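Local coordinates for auracyanin-A (Chloroflexus aurantiacus, PDB 2AAN), which probably accepts electrons, as a soluble blue copper protein, from the membrane-bound alternative complex III, at residues Lys26-Ala31 against Ser53-His58; Asn59-Lys64 against Ile95-Leu100; Asn85-Asp90 against Ile122-Gly127. One frame throughout, in Å; residues are numbered along the deposited sequence.

Contact 1 of 3, residues Lys26-Ala31 against Ser53-His58; sequences KGEELA and SAVQQH. With CU (copper (II) ion), chain B.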
ATOM      1  N   LYS A  26       2.391 -10.654   6.040  1.00 14.79           N
ATOM      2  CA  LYS A  26       2.039 -11.908   6.699  1.00 13.09           C
ATOM      3  C   LYS A  26       3.329 -12.715   6.731  1.00 18.58           C
ATOM      4  O   LYS A  26       3.582 -13.555   5.882  1.00 16.63           O
ATOM      5  CB  LYS A  26       0.939 -12.595   5.934  1.00 14.74           C
ATOM      6  CG  LYS A  26       0.389 -13.819   6.661  1.00 23.97           C
ATOM      7  CD  LYS A  26      -0.405 -14.708   5.747  1.00 24.85           C
ATOM      8  CE  LYS A  26      -0.618 -16.086   6.370  1.00 23.16           C
ATOM      9  NZ  LYS A  26      -1.439 -15.940   7.590  1.00 30.21           N
ATOM     10  N   GLY A  27       4.189 -12.392   7.689  1.00 20.76           N
ATOM     11  CA  GLY A  27       5.500 -13.066   7.817  1.00 20.00           C
ATOM     12  C   GLY A  27       6.301 -12.985   6.533  1.00 20.86           C
ATOM     13  O   GLY A  27       6.538 -11.897   6.005  1.00 16.17           O
ATOM     14  N   GLU A  28       6.692 -14.139   6.021  1.00 18.14           N
ATOM     15  CA  GLU A  28       7.493 -14.228   4.819  1.00 16.84           C
ATOM     16  C   GLU A  28       6.656 -14.319   3.536  1.00 22.91           C
ATOM     17  O   GLU A  28       7.205 -14.354   2.444  1.00 18.71           O
ATOM     18  CB  GLU A  28       8.423 -15.432   4.910  1.00 23.63           C
ATOM     19  CG  GLU A  28       9.387 -15.351   6.053  1.00 18.26           C
ATOM     20  CD  GLU A  28      10.360 -14.212   5.932  1.00 25.16           C
ATOM     21  OE1 GLU A  28      10.913 -13.829   6.990  1.00 36.19           O
ATOM     22  OE2 GLU A  28      10.568 -13.686   4.798  1.00 22.60           O
ATOM     23  N   GLU A  29       5.333 -14.307   3.671  1.00 19.80           N
ATOM     24  CA  GLU A  29       4.438 -14.485   2.534  1.00 16.92           C
ATOM     25  C   GLU A  29       4.279 -13.180   1.749  1.00 15.08           C
ATOM     26  O   GLU A  29       4.497 -12.102   2.277  1.00 13.05           O
ATOM     27  CB  GLU A  29       3.048 -14.903   3.015  1.00 20.13           C
ATOM     28  CG  GLU A  29       3.015 -16.251   3.700  1.00 32.30           C
ATOM     29  CD  GLU A  29       3.399 -17.378   2.758  1.00 49.56           C
ATOM     30  OE1 GLU A  29       3.060 -17.310   1.546  1.00 56.02           O
ATOM     31  OE2 GLU A  29       4.039 -18.341   3.230  1.00 61.83           O
ATOM     32  N   LEU A  30       3.808 -13.322   0.515  1.00 15.31           N
ATOM     33  CA  LEU A  30       3.497 -12.222  -0.357  1.00 17.56           C
ATOM     34  C   LEU A  30       2.025 -11.839  -0.091  1.00 21.98           C
ATOM     35  O   LEU A  30       1.142 -12.082  -0.896  1.00 16.61           O
ATOM     36  CB  LEU A  30       3.735 -12.614  -1.809  1.00 20.43           C
ATOM     37  CG  LEU A  30       5.173 -12.474  -2.322  1.00 19.23           C
ATOM     38  CD1 LEU A  30       6.310 -12.661  -1.334  1.00 28.21           C
ATOM     39  CD2 LEU A  30       5.409 -13.218  -3.535  1.00 19.55           C
ATOM     40  N   ALA A  31       1.803 -11.221   1.061  1.00 18.75           N
ATOM     41  CA  ALA A  31       0.465 -10.948   1.578  1.00 14.37           C
ATOM     42  C   ALA A  31       0.626  -9.934   2.662  1.00 17.45           C
ATOM     43  O   ALA A  31       1.626  -9.966   3.406  1.00 16.15           O
ATOM     44  CB  ALA A  31      -0.162 -12.208   2.178  1.00 13.85           C
ATOM     45  N   SER A  53       9.165  -9.552   7.354  1.00 12.40           N
ATOM     46  CA  SER A  53      10.171 -10.391   6.701  1.00 17.96           C
ATOM     47  C   SER A  53      11.528  -9.713   6.837  1.00 17.10           C
ATOM     48  O   SER A  53      11.634  -8.475   6.806  1.00 15.66           O
ATOM     49  CB  SER A  53       9.864 -10.566   5.214  1.00 20.15           C
ATOM     50  OG  SER A  53      10.927 -11.227   4.527  1.00 18.22           O
ATOM     51  N   ALA A  54      12.557 -10.540   6.945  1.00 16.28           N
ATOM     52  CA  ALA A  54      13.933 -10.089   7.024  1.00 16.50           C
ATOM     53  C   ALA A  54      14.509  -9.975   5.619  1.00 15.01           C
ATOM     54  O   ALA A  54      15.551  -9.388   5.432  1.00 15.98           O
ATOM     55  CB  ALA A  54      14.740 -11.094   7.838  1.00 23.71           C
ATOM     56  N   VAL A  55      13.805 -10.514   4.615  1.00 17.85           N
ATOM     57  CA  VAL A  55      14.404 -10.723   3.285  1.00 15.65           C
ATOM     58  C   VAL A  55      13.556 -10.228   2.097  1.00 12.97           C
ATOM     59  O   VAL A  55      13.861 -10.502   0.932  1.00 11.53           O
ATOM     60  CB  VAL A  55      14.738 -12.222   3.112  1.00 10.82           C
ATOM     61  CG1 VAL A  55      15.694 -12.682   4.225  1.00 13.32           C
ATOM     62  CG2 VAL A  55      13.473 -13.088   3.115  1.00 14.92           C
ATOM     63  N   GLN A  56      12.512  -9.472   2.389  1.00 13.19           N
ATOM     64  CA  GLN A  56      11.678  -8.928   1.362  1.00 12.33           C
ATOM     65  C   GLN A  56      11.707  -7.454   1.625  1.00 16.54           C
ATOM     66  O   GLN A  56      11.935  -7.039   2.778  1.00 17.20           O
ATOM     67  CB  GLN A  56      10.286  -9.467   1.516  1.00 17.85           C
ATOM     68  CG  GLN A  56      10.178 -10.929   1.266  1.00 16.27           C
ATOM     69  CD  GLN A  56      10.192 -11.269  -0.205  1.00 19.88           C
ATOM     70  OE1 GLN A  56      10.170 -10.384  -1.076  1.00 20.33           O
ATOM     71  NE2 GLN A  56      10.154 -12.553  -0.493  1.00 17.92           N
ATOM     72  N   GLN A  57      11.545  -6.690   0.548  1.00 14.29           N
ATOM     73  CA  GLN A  57      11.089  -5.311   0.644  1.00 18.27           C
ATOM     74  C   GLN A  57       9.609  -5.327   0.348  1.00 16.50           C
ATOM     75  O   GLN A  57       9.154  -6.163  -0.390  1.00 11.59           O
ATOM     76  CB  GLN A  57      11.849  -4.349  -0.309  1.00 19.93           C
ATOM     77  CG  GLN A  57      12.185  -4.929  -1.637  1.00 21.21           C
ATOM     78  CD  GLN A  57      12.894  -3.994  -2.552  1.00 19.55           C
ATOM     79  OE1 GLN A  57      13.080  -2.816  -2.255  1.00 16.54           O
ATOM     80  NE2 GLN A  57      13.288  -4.518  -3.702  1.00 16.06           N
ATOM     81  N   HIS A  58       8.877  -4.393   0.933  1.00 13.48           N
ATOM     82  CA  HIS A  58       7.461  -4.213   0.657  1.00 14.40           C
ATOM     83  C   HIS A  58       7.113  -2.731   0.733  1.00  9.54           C
ATOM     84  O   HIS A  58       7.732  -1.965   1.477  1.00 11.68           O
ATOM     85  CB  HIS A  58       6.605  -4.881   1.724  1.00 14.53           C
ATOM     86  CG  HIS A  58       6.696  -6.379   1.770  1.00 11.59           C
ATOM     87  ND1 HIS A  58       6.225  -7.191   0.761  1.00 14.17           N
ATOM     88  CD2 HIS A  58       7.204  -7.211   2.716  1.00 13.59           C
ATOM     89  CE1 HIS A  58       6.434  -8.458   1.083  1.00 17.14           C
ATOM     90  NE2 HIS A  58       7.002  -8.499   2.282  1.00 12.11           N
TER
HETATM   91 CU    CU B 140       5.605  -6.632  -1.123  1.00 13.33          CU
HETATM   92  O   HOH W   1       6.673 -11.093   3.416  1.00 11.17           O
HETATM   93  O   HOH W   2       9.870 -14.123   1.996  1.00 21.64           O

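Contact 2 of 3, residues Asn59-Lys64 against Ile95-Leu100; sequences NWILVK and IAESPL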
ATOM      1  N   ASN A  59       6.004  -2.393   0.101  1.00 13.20           N
ATOM      2  CA  ASN A  59       5.353  -1.119   0.373  1.00 13.76           C
ATOM      3  C   ASN A  59       3.846  -1.293   0.486  1.00 16.63           C
ATOM      4  O   ASN A  59       3.324  -2.407   0.354  1.00 12.55           O
ATOM      5  CB  ASN A  59       5.777  -0.033  -0.639  1.00 12.45           C
ATOM      6  CG  ASN A  59       5.490  -0.394  -2.079  1.00 12.62           C
ATOM      7  OD1 ASN A  59       4.628  -1.194  -2.340  1.00 15.09           O
ATOM      8  ND2 ASN A  59       6.225   0.211  -3.030  1.00 13.32           N
ATOM      9  N   TRP A  60       3.176  -0.198   0.806  1.00 13.72           N
ATOM     10  CA  TRP A  60       1.699  -0.146   0.943  1.00  7.70           C
ATOM     11  C   TRP A  60       1.280   1.072   0.180  1.00 14.27           C
ATOM     12  O   TRP A  60       1.605   2.172   0.594  1.00 11.88           O
ATOM     13  CB  TRP A  60       1.283  -0.012   2.402  1.00 11.35           C
ATOM     14  CG  TRP A  60      -0.199  -0.019   2.643  1.00 13.33           C
ATOM     15  CD1 TRP A  60      -0.947  -1.084   2.990  1.00 11.90           C
ATOM     16  CD2 TRP A  60      -1.078   1.113   2.648  1.00 14.74           C
ATOM     17  NE1 TRP A  60      -2.277  -0.718   3.122  1.00 15.35           N
ATOM     18  CE2 TRP A  60      -2.378   0.634   2.947  1.00 14.76           C
ATOM     19  CE3 TRP A  60      -0.912   2.466   2.387  1.00 17.02           C
ATOM     20  CZ2 TRP A  60      -3.495   1.463   2.984  1.00 15.11           C
ATOM     21  CZ3 TRP A  60      -2.025   3.292   2.427  1.00 13.49           C
ATOM     22  CH2 TRP A  60      -3.294   2.794   2.751  1.00 15.99           C
ATOM     23  N   ILE A  61       0.622   0.842  -0.952  1.00 13.24           N
ATOM     24  CA  ILE A  61       0.213   1.899  -1.853  1.00 14.58           C
ATOM     25  C   ILE A  61      -1.306   1.847  -2.033  1.00 16.57           C
ATOM     26  O   ILE A  61      -1.861   0.829  -2.458  1.00 14.95           O
ATOM     27  CB  ILE A  61       0.893   1.745  -3.233  1.00 17.40           C
ATOM     28  CG1 ILE A  61       2.417   1.545  -3.107  1.00 13.52           C
ATOM     29  CG2 ILE A  61       0.549   2.895  -4.172  1.00 17.92           C
ATOM     30  CD1 ILE A  61       3.240   2.621  -2.415  1.00 20.79           C
ATOM     31  N   LEU A  62      -1.957   2.962  -1.746  1.00 13.32           N
ATOM     32  CA  LEU A  62      -3.393   3.093  -1.905  1.00 13.63           C
ATOM     33  C   LEU A  62      -3.714   3.700  -3.227  1.00 17.04           C
ATOM     34  O   LEU A  62      -3.291   4.816  -3.520  1.00 16.34           O
ATOM     35  CB  LEU A  62      -3.955   3.993  -0.821  1.00 12.38           C
ATOM     36  CG  LEU A  62      -5.458   4.201  -0.757  1.00 10.42           C
ATOM     37  CD1 LEU A  62      -6.192   2.888  -0.546  1.00 12.15           C
ATOM     38  CD2 LEU A  62      -5.763   5.113   0.379  1.00 12.78           C
ATOM     39  N   VAL A  63      -4.466   2.983  -4.036  1.00 11.30           N
ATOM     40  CA  VAL A  63      -4.660   3.442  -5.390  1.00 11.35           C
ATOM     41  C   VAL A  63      -6.105   3.721  -5.677  1.00 12.23           C
ATOM     42  O   VAL A  63      -7.002   3.275  -4.951  1.00 18.36           O
ATOM     43  CB  VAL A  63      -4.105   2.476  -6.413  1.00 23.23           C
ATOM     44  CG1 VAL A  63      -2.617   2.226  -6.154  1.00 21.82           C
ATOM     45  CG2 VAL A  63      -4.875   1.236  -6.378  1.00 16.67           C
ATOM     46  N   LYS A  64      -6.295   4.443  -6.780  1.00 13.55           N
ATOM     47  CA  LYS A  64      -7.574   4.812  -7.325  1.00 22.35           C
ATOM     48  C   LYS A  64      -7.776   3.911  -8.543  1.00 25.94           C
ATOM     49  O   LYS A  64      -6.874   3.757  -9.361  1.00 36.87           O
ATOM     50  CB  LYS A  64      -7.489   6.296  -7.726  1.00 33.02           C
ATOM     51  CG  LYS A  64      -8.774   7.032  -7.965  1.00 32.73           C
ATOM     52  CD  LYS A  64      -8.520   8.540  -8.269  1.00 32.13           C
ATOM     53  CE  LYS A  64      -9.843   9.297  -8.553  1.00 41.63           C
ATOM     54  NZ  LYS A  64     -10.321   9.149  -9.964  1.00 40.73           N
ATOM     55  N   ILE A  95      -3.279   7.567  -4.211  1.00 11.26           N
ATOM     56  CA  ILE A  95      -3.818   8.386  -3.135  1.00 11.74           C
ATOM     57  C   ILE A  95      -2.796   8.594  -2.036  1.00 16.15           C
ATOM     58  O   ILE A  95      -2.673   9.704  -1.470  1.00 15.60           O
ATOM     59  CB  ILE A  95      -5.099   7.765  -2.559  1.00 12.65           C
ATOM     60  CG1 ILE A  95      -6.182   7.725  -3.653  1.00 16.89           C
ATOM     61  CG2 ILE A  95      -5.582   8.582  -1.390  1.00 21.36           C
ATOM     62  CD1 ILE A  95      -7.379   6.899  -3.315  1.00 21.10           C
ATOM     63  N   ALA A  96      -2.094   7.523  -1.692  1.00 11.83           N
ATOM     64  CA  ALA A  96      -1.075   7.598  -0.652  1.00 14.43           C
ATOM     65  C   ALA A  96      -0.038   6.509  -0.881  1.00 17.80           C
ATOM     66  O   ALA A  96      -0.371   5.459  -1.462  1.00 16.10           O
ATOM     67  CB  ALA A  96      -1.733   7.461   0.718  1.00 16.40           C
ATOM     68  N   GLU A  97       1.213   6.794  -0.480  1.00 17.63           N
ATOM     69  CA  GLU A  97       2.317   5.856  -0.612  1.00 12.39           C
ATOM     70  C   GLU A  97       3.101   5.736   0.670  1.00 15.59           C
ATOM     71  O   GLU A  97       3.651   6.729   1.160  1.00 16.18           O
ATOM     72  CB  GLU A  97       3.353   6.299  -1.660  1.00 20.01           C
ATOM     73  CG  GLU A  97       2.904   6.672  -3.002  1.00 18.74           C
ATOM     74  CD  GLU A  97       4.024   7.391  -3.791  1.00 19.24           C
ATOM     75  OE1 GLU A  97       5.185   7.449  -3.327  1.00 26.27           O
ATOM     76  OE2 GLU A  97       3.743   7.891  -4.883  1.00 23.48           O
ATOM     77  N   SER A  98       3.221   4.514   1.176  1.00 13.40           N
ATOM     78  CA  SER A  98       4.193   4.263   2.226  1.00 13.44           C
ATOM     79  C   SER A  98       5.606   4.414   1.634  1.00 12.35           C
ATOM     80  O   SER A  98       5.838   4.161   0.455  1.00 13.92           O
ATOM     81  CB  SER A  98       4.029   2.887   2.863  1.00 20.54           C
ATOM     82  OG  SER A  98       4.636   1.911   2.062  1.00 16.16           O
ATOM     83  N   PRO A  99       6.558   4.831   2.464  1.00 19.94           N
ATOM     84  CA  PRO A  99       7.930   4.646   2.074  1.00 17.12           C
ATOM     85  C   PRO A  99       8.169   3.152   1.817  1.00 21.59           C
ATOM     86  O   PRO A  99       7.392   2.311   2.270  1.00 19.91           O
ATOM     87  CB  PRO A  99       8.691   5.101   3.324  1.00 17.69           C
ATOM     88  CG  PRO A  99       7.791   6.008   3.997  1.00 20.31           C
ATOM     89  CD  PRO A  99       6.446   5.439   3.788  1.00 16.26           C
ATOM     90  N   LEU A 100       9.254   2.837   1.122  1.00 15.37           N
ATOM     91  CA  LEU A 100       9.648   1.480   0.875  1.00 16.13           C
ATOM     92  C   LEU A 100      10.223   0.870   2.125  1.00 18.03           C
ATOM     93  O   LEU A 100      11.143   1.406   2.706  1.00 16.87           O
ATOM     94  CB  LEU A 100      10.692   1.457  -0.217  1.00 19.96           C
ATOM     95  CG  LEU A 100      11.113   0.147  -0.865  1.00 19.95           C
ATOM     96  CD1 LEU A 100       9.963  -0.635  -1.433  1.00 20.03           C
ATOM     97  CD2 LEU A 100      12.060   0.471  -1.987  1.00 18.16           C
TER

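Contact 3 of 3, residues Asn85-Asp90 against Ile122-Gly127; sequences NYLPAD and ICTVPG. With CU (copper (II) ion), chain B; SO4 (sulfate ion), chain C.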
ATOM      1  N   ASN A  85      10.502   4.020  -5.415  1.00 17.06           N
ATOM      2  CA  ASN A  85       9.565   3.194  -4.664  1.00 18.45           C
ATOM      3  C   ASN A  85       8.823   2.253  -5.601  1.00 17.20           C
ATOM      4  O   ASN A  85       7.681   1.925  -5.354  1.00 17.76           O
ATOM      5  CB  ASN A  85       8.573   4.090  -3.877  1.00 16.36           C
ATOM      6  CG  ASN A  85       7.899   3.369  -2.653  1.00 19.07           C
ATOM      7  OD1 ASN A  85       8.215   2.228  -2.305  1.00 21.79           O
ATOM      8  ND2 ASN A  85       6.976   4.069  -2.008  1.00 16.22           N
ATOM      9  N   TYR A  86       9.478   1.802  -6.674  1.00 12.43           N
ATOM     10  CA  TYR A  86       8.817   0.947  -7.664  1.00 13.36           C
ATOM     11  C   TYR A  86       7.465   1.533  -8.018  1.00 16.89           C
ATOM     12  O   TYR A  86       6.464   0.821  -8.070  1.00 10.70           O
ATOM     13  CB  TYR A  86       8.664  -0.485  -7.152  1.00 11.62           C
ATOM     14  CG  TYR A  86       9.992  -1.161  -6.859  1.00 14.85           C
ATOM     15  CD1 TYR A  86      10.444  -1.294  -5.566  1.00 15.92           C
ATOM     16  CD2 TYR A  86      10.798  -1.650  -7.885  1.00 17.12           C
ATOM     17  CE1 TYR A  86      11.658  -1.925  -5.290  1.00 12.90           C
ATOM     18  CE2 TYR A  86      12.026  -2.284  -7.619  1.00 12.72           C
ATOM     19  CZ  TYR A  86      12.440  -2.404  -6.301  1.00 12.12           C
ATOM     20  OH  TYR A  86      13.646  -3.013  -6.017  1.00 13.46           O
ATOM     21  N   LEU A  87       7.441   2.836  -8.275  1.00 16.53           N
ATOM     22  CA  LEU A  87       6.193   3.515  -8.638  1.00 14.30           C
ATOM     23  C   LEU A  87       6.413   4.503  -9.758  1.00 15.74           C
ATOM     24  O   LEU A  87       7.517   5.006  -9.938  1.00 13.80           O
ATOM     25  CB  LEU A  87       5.659   4.290  -7.439  1.00 17.10           C
ATOM     26  CG  LEU A  87       4.907   3.511  -6.378  1.00 16.46           C
ATOM     27  CD1 LEU A  87       4.590   4.501  -5.273  1.00 19.95           C
ATOM     28  CD2 LEU A  87       3.644   2.891  -6.926  1.00 23.42           C
ATOM     29  N   PRO A  88       5.354   4.778 -10.523  1.00 14.63           N
ATOM     30  CA  PRO A  88       5.423   5.861 -11.507  1.00 16.21           C
ATOM     31  C   PRO A  88       5.412   7.240 -10.859  1.00 16.55           C
ATOM     32  O   PRO A  88       4.793   7.447  -9.795  1.00 15.97           O
ATOM     33  CB  PRO A  88       4.154   5.671 -12.327  1.00 14.52           C
ATOM     34  CG  PRO A  88       3.225   5.032 -11.412  1.00 16.53           C
ATOM     35  CD  PRO A  88       4.035   4.137 -10.500  1.00 17.96           C
ATOM     36  N   ALA A  89       6.084   8.173 -11.528  1.00 15.31           N
ATOM     37  CA  ALA A  89       6.134   9.579 -11.107  1.00 13.13           C
ATOM     38  C   ALA A  89       4.756  10.261 -11.297  1.00 15.48           C
ATOM     39  O   ALA A  89       4.441  11.231 -10.630  1.00 13.89           O
ATOM     40  CB  ALA A  89       7.200  10.308 -11.888  1.00 14.63           C
ATOM     41  N   ASP A  90       3.937   9.707 -12.183  1.00 11.69           N
ATOM     42  CA  ASP A  90       2.542  10.110 -12.321  1.00 11.43           C
ATOM     43  C   ASP A  90       1.733   9.556 -11.140  1.00 19.05           C
ATOM     44  O   ASP A  90       1.592   8.318 -10.931  1.00 14.83           O
ATOM     45  CB  ASP A  90       1.998   9.627 -13.660  1.00 15.69           C
ATOM     46  CG  ASP A  90       0.547  10.048 -13.924  1.00 19.99           C
ATOM     47  OD1 ASP A  90      -0.128  10.618 -13.036  1.00 20.14           O
ATOM     48  OD2 ASP A  90       0.085   9.771 -15.054  1.00 17.61           O
ATOM     49  N   ILE A 122      -2.075  -2.118  -2.479  1.00 12.97           N
ATOM     50  CA  ILE A 122      -1.204  -3.081  -3.126  1.00 13.06           C
ATOM     51  C   ILE A 122       0.238  -2.820  -2.712  1.00 16.15           C
ATOM     52  O   ILE A 122       0.575  -1.776  -2.154  1.00 13.87           O
ATOM     53  CB  ILE A 122      -1.289  -3.039  -4.676  1.00  9.31           C
ATOM     54  CG1 ILE A 122      -0.752  -1.700  -5.242  1.00 14.26           C
ATOM     55  CG2 ILE A 122      -2.722  -3.219  -5.123  1.00 13.07           C
ATOM     56  CD1 ILE A 122      -0.652  -1.628  -6.749  1.00 20.07           C
ATOM     57  N   CYS A 123       1.083  -3.808  -2.970  1.00 14.97           N
ATOM     58  CA  CYS A 123       2.530  -3.597  -2.882  1.00 13.27           C
ATOM     59  C   CYS A 123       3.059  -3.634  -4.301  1.00 12.19           C
ATOM     60  O   CYS A 123       2.706  -4.541  -5.035  1.00 13.02           O
ATOM     61  CB  CYS A 123       3.161  -4.697  -2.070  1.00 14.14           C
ATOM     62  SG  CYS A 123       4.968  -4.739  -2.090  1.00 12.11           S
ATOM     63  N   THR A 124       3.909  -2.691  -4.673  1.00 13.42           N
ATOM     64  CA  THR A 124       4.475  -2.654  -6.027  1.00 11.06           C
ATOM     65  C   THR A 124       5.911  -3.187  -6.131  1.00 11.33           C
ATOM     66  O   THR A 124       6.554  -3.035  -7.156  1.00 12.64           O
ATOM     67  CB  THR A 124       4.426  -1.218  -6.577  1.00 12.05           C
ATOM     68  OG1 THR A 124       5.227  -0.376  -5.771  1.00 10.92           O
ATOM     69  CG2 THR A 124       2.998  -0.707  -6.590  1.00 13.60           C
ATOM     70  N   VAL A 125       6.406  -3.856  -5.103  1.00 11.53           N
ATOM     71  CA  VAL A 125       7.702  -4.508  -5.213  1.00  9.84           C
ATOM     72  C   VAL A 125       7.568  -5.612  -6.304  1.00 12.78           C
ATOM     73  O   VAL A 125       6.559  -6.309  -6.349  1.00 11.91           O
ATOM     74  CB  VAL A 125       8.167  -5.012  -3.830  1.00  9.37           C
ATOM     75  CG1 VAL A 125       9.344  -6.044  -3.937  1.00 12.04           C
ATOM     76  CG2 VAL A 125       8.504  -3.807  -2.919  1.00 10.68           C
ATOM     77  N   PRO A 126       8.550  -5.706  -7.223  1.00 10.34           N
ATOM     78  CA  PRO A 126       8.443  -6.620  -8.344  1.00 10.38           C
ATOM     79  C   PRO A 126       7.943  -8.004  -7.955  1.00 12.26           C
ATOM     80  O   PRO A 126       8.523  -8.648  -7.099  1.00 10.97           O
ATOM     81  CB  PRO A 126       9.895  -6.683  -8.875  1.00 13.36           C
ATOM     82  CG  PRO A 126      10.372  -5.296  -8.684  1.00 13.07           C
ATOM     83  CD  PRO A 126       9.776  -4.890  -7.333  1.00 12.90           C
ATOM     84  N   GLY A 127       6.877  -8.450  -8.613  1.00 11.94           N
ATOM     85  CA  GLY A 127       6.341  -9.787  -8.384  1.00 15.79           C
ATOM     86  C   GLY A 127       5.368  -9.961  -7.223  1.00 13.00           C
ATOM     87  O   GLY A 127       4.747 -11.028  -7.091  1.00 15.00           O
TER
HETATM   88 CU    CU B 140       5.605  -6.632  -1.123  1.00 13.33          CU
HETATM   89  S   SO4 C 143       8.386   8.098 -14.829  0.50 24.93           S
HETATM   90  O1  SO4 C 143       9.383   7.470 -15.678  0.50 31.01           O
HETATM   91  O2  SO4 C 143       8.888   8.183 -13.463  0.50 36.43           O
HETATM   92  O3  SO4 C 143       8.175   9.440 -15.334  0.50 10.58           O
HETATM   93  O4  SO4 C 143       7.200   7.269 -14.727  0.50 20.36           O

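Contact 1 of 3, residues Lys26-Ala31 against Ser53-His58
Two loops at the copper end of the cupredoxin fold meet here, joined by E28 and S53 and, through water, by H58. The first follows strand 19-24 and begins with a type II' turn from K26 to E29. The second leads into strand 61-63 and carries H58, one of the four copper ligands. The direct polar link is a hydrogen bond from S53 OG to E28 OE2, very short at 2.5 Å. The same OG accepts a bond from V55 N at 3.0 Å, which makes an ST turn. The E28 chain is bent at CB-CG (chi2 -64°), and this brings its carboxylate against S53 and V55. V55 CG2 lies 3.4 Å from E28 OE2. Water 2 is held from both sides of the contact. It donates to E28 O and, at 2.9 Å, to E28 OE2, and it accepts from Q56 NE2. The Q56 amide also meets a leucine: L30 CD1 is 3.9 Å from Q56 NE2, the two side chains crossing at about a right angle. Water 1 lies deeper. It donates to G27 O and to E29 O, each at 2.7 Å from the water oxygen. It accepts from H58 NE2 at 2.9 Å. The other ring nitrogen, H58 ND1, binds copper at 2.1 Å. The H128 ring meets the H58 ring, and the M132 side chain also touches H58; both are copper ligands. Both nitrogens of the imidazole are therefore engaged, one by metal and one by water. This is likely to hold the ring against turning about CB-CG. With both its protons given to G27 O and E29 O, water 1 is likely to keep a lone pair for H58 NE2; the backbone of 26-31 thus forms part of the second shell of the copper.

Contact 2 of 3, residues Asn59-Lys64 against Ile95-Leu100
W60 and S98 are tied by two hydrogen bonds at the end of a short antiparallel pairing. W60 N donates to S98 OG at 2.9 Å, with an N-H...O angle of 154°. S98 N returns a bond to W60 O, also 2.9 Å, running nearly along the C=O axis. S98 OG spends its own proton on P99 O at 2.8 Å, coming from above the carbonyl plane. This hydroxyl thus accepts from one segment and donates within the other. Its placement follows from chi1 81°, which sets OG between the backbone N and the carbonyl carbon. Without the hydroxyl, as with an alanine here, W60 N would probably lose its acceptor and P99 O its hydroxyl donor. Further along, L62 N donates to A96 O at 3.0 Å. L62 O takes I95 N at 2.8 Å, and more weakly A96 N at 3.5 Å. Two consecutive residues thus face L62, a classic beta bulge in the edge strand of the five-stranded sheet of this cupredoxin. Strands 61-63 and 95-97 run at 165° to each other. L62 and A96 share one face of the sheet, where F111 of strand 106-112 touches both. I95 brings its CG2 within 3.9 Å of L62 CD2, the two side chains crossing on a slant. On the other face I61 and E97 lie side by side, with I61 CD1 3.8 Å from E97 CB. Beyond CG the E97 chain is extended, and its OE2 forms a salt bridge with K91. N59 packs its CB against S98 OG, while its amide is used at both atoms: OD1 accepts from T124 N and ND2 bonds N85 OD1.

Contact 3 of 3, residues Asn85-Asp90 against Ile122-Gly127
The ring of Y86 lies against P126, and the Y86 carbonyl is gripped by T124. N85 and Y86 both have positive phi and psi, in the left-handed helical region. The ring of Y86 swings out beside its own backbone N, with CG anti to the carbonyl carbon (chi1 -61°). One face then receives P126 CD in a CH-pi contact, 3.5 Å from the ring centroid and 16° off the normal. The two side chains cross at about a right angle. V125 CG2 approaches more obliquely, 4.1 Å from Y86 CD1. Y86 CB sits over the T124 carbonyl, 3.3 Å from T124 O. T124 splits its two branches between two partners. At chi1 63° OG1 stands between the backbone N and the carbonyl carbon, where it donates to Y86 O at 2.9 Å from above the carbonyl plane. CG2 turns to L87 instead and meets its CD2 at 3.7 Å. L87 also touches I73 of helix 67-80, and P126 touches L78 of the same helix. C123 precedes T124 in the chain, and its SG binds copper at 2.2 Å. V125 N donates to C123 SG at 3.5 Å, inside the loop that supplies the ligand. Such an N-H...S bond would draw some electron density from the sulfur, and is likely to influence the reduction potential of the copper. T124 and P126, on either side of V125, both meet Y86, which is consistent with a ligand loop kept in one shape.

Overall arrangement
Contact 1 supplies the copper ligand H58 and contact 3 supplies C123; contact 2 adjoins them from the sheet, and H128 and M132 complete the site. Contact 2 continues directly from H58, and the nearest atom of the N59 side chain lies about 6 Å from the copper. The centres of contacts 2 and 3 are about 9 Å apart, and each is about 16 Å from that of contact 1. Contacts 1 and 3 probably share a hydrogen bond, Q57 NE2 to Y86 OH at 2.8 Å. Their ligand loops also touch, V125 CG2 lying 3.7 Å from H58 CA. Contacts 2 and 3 are probably joined by N85 ND2 and S98 O at 2.7 Å.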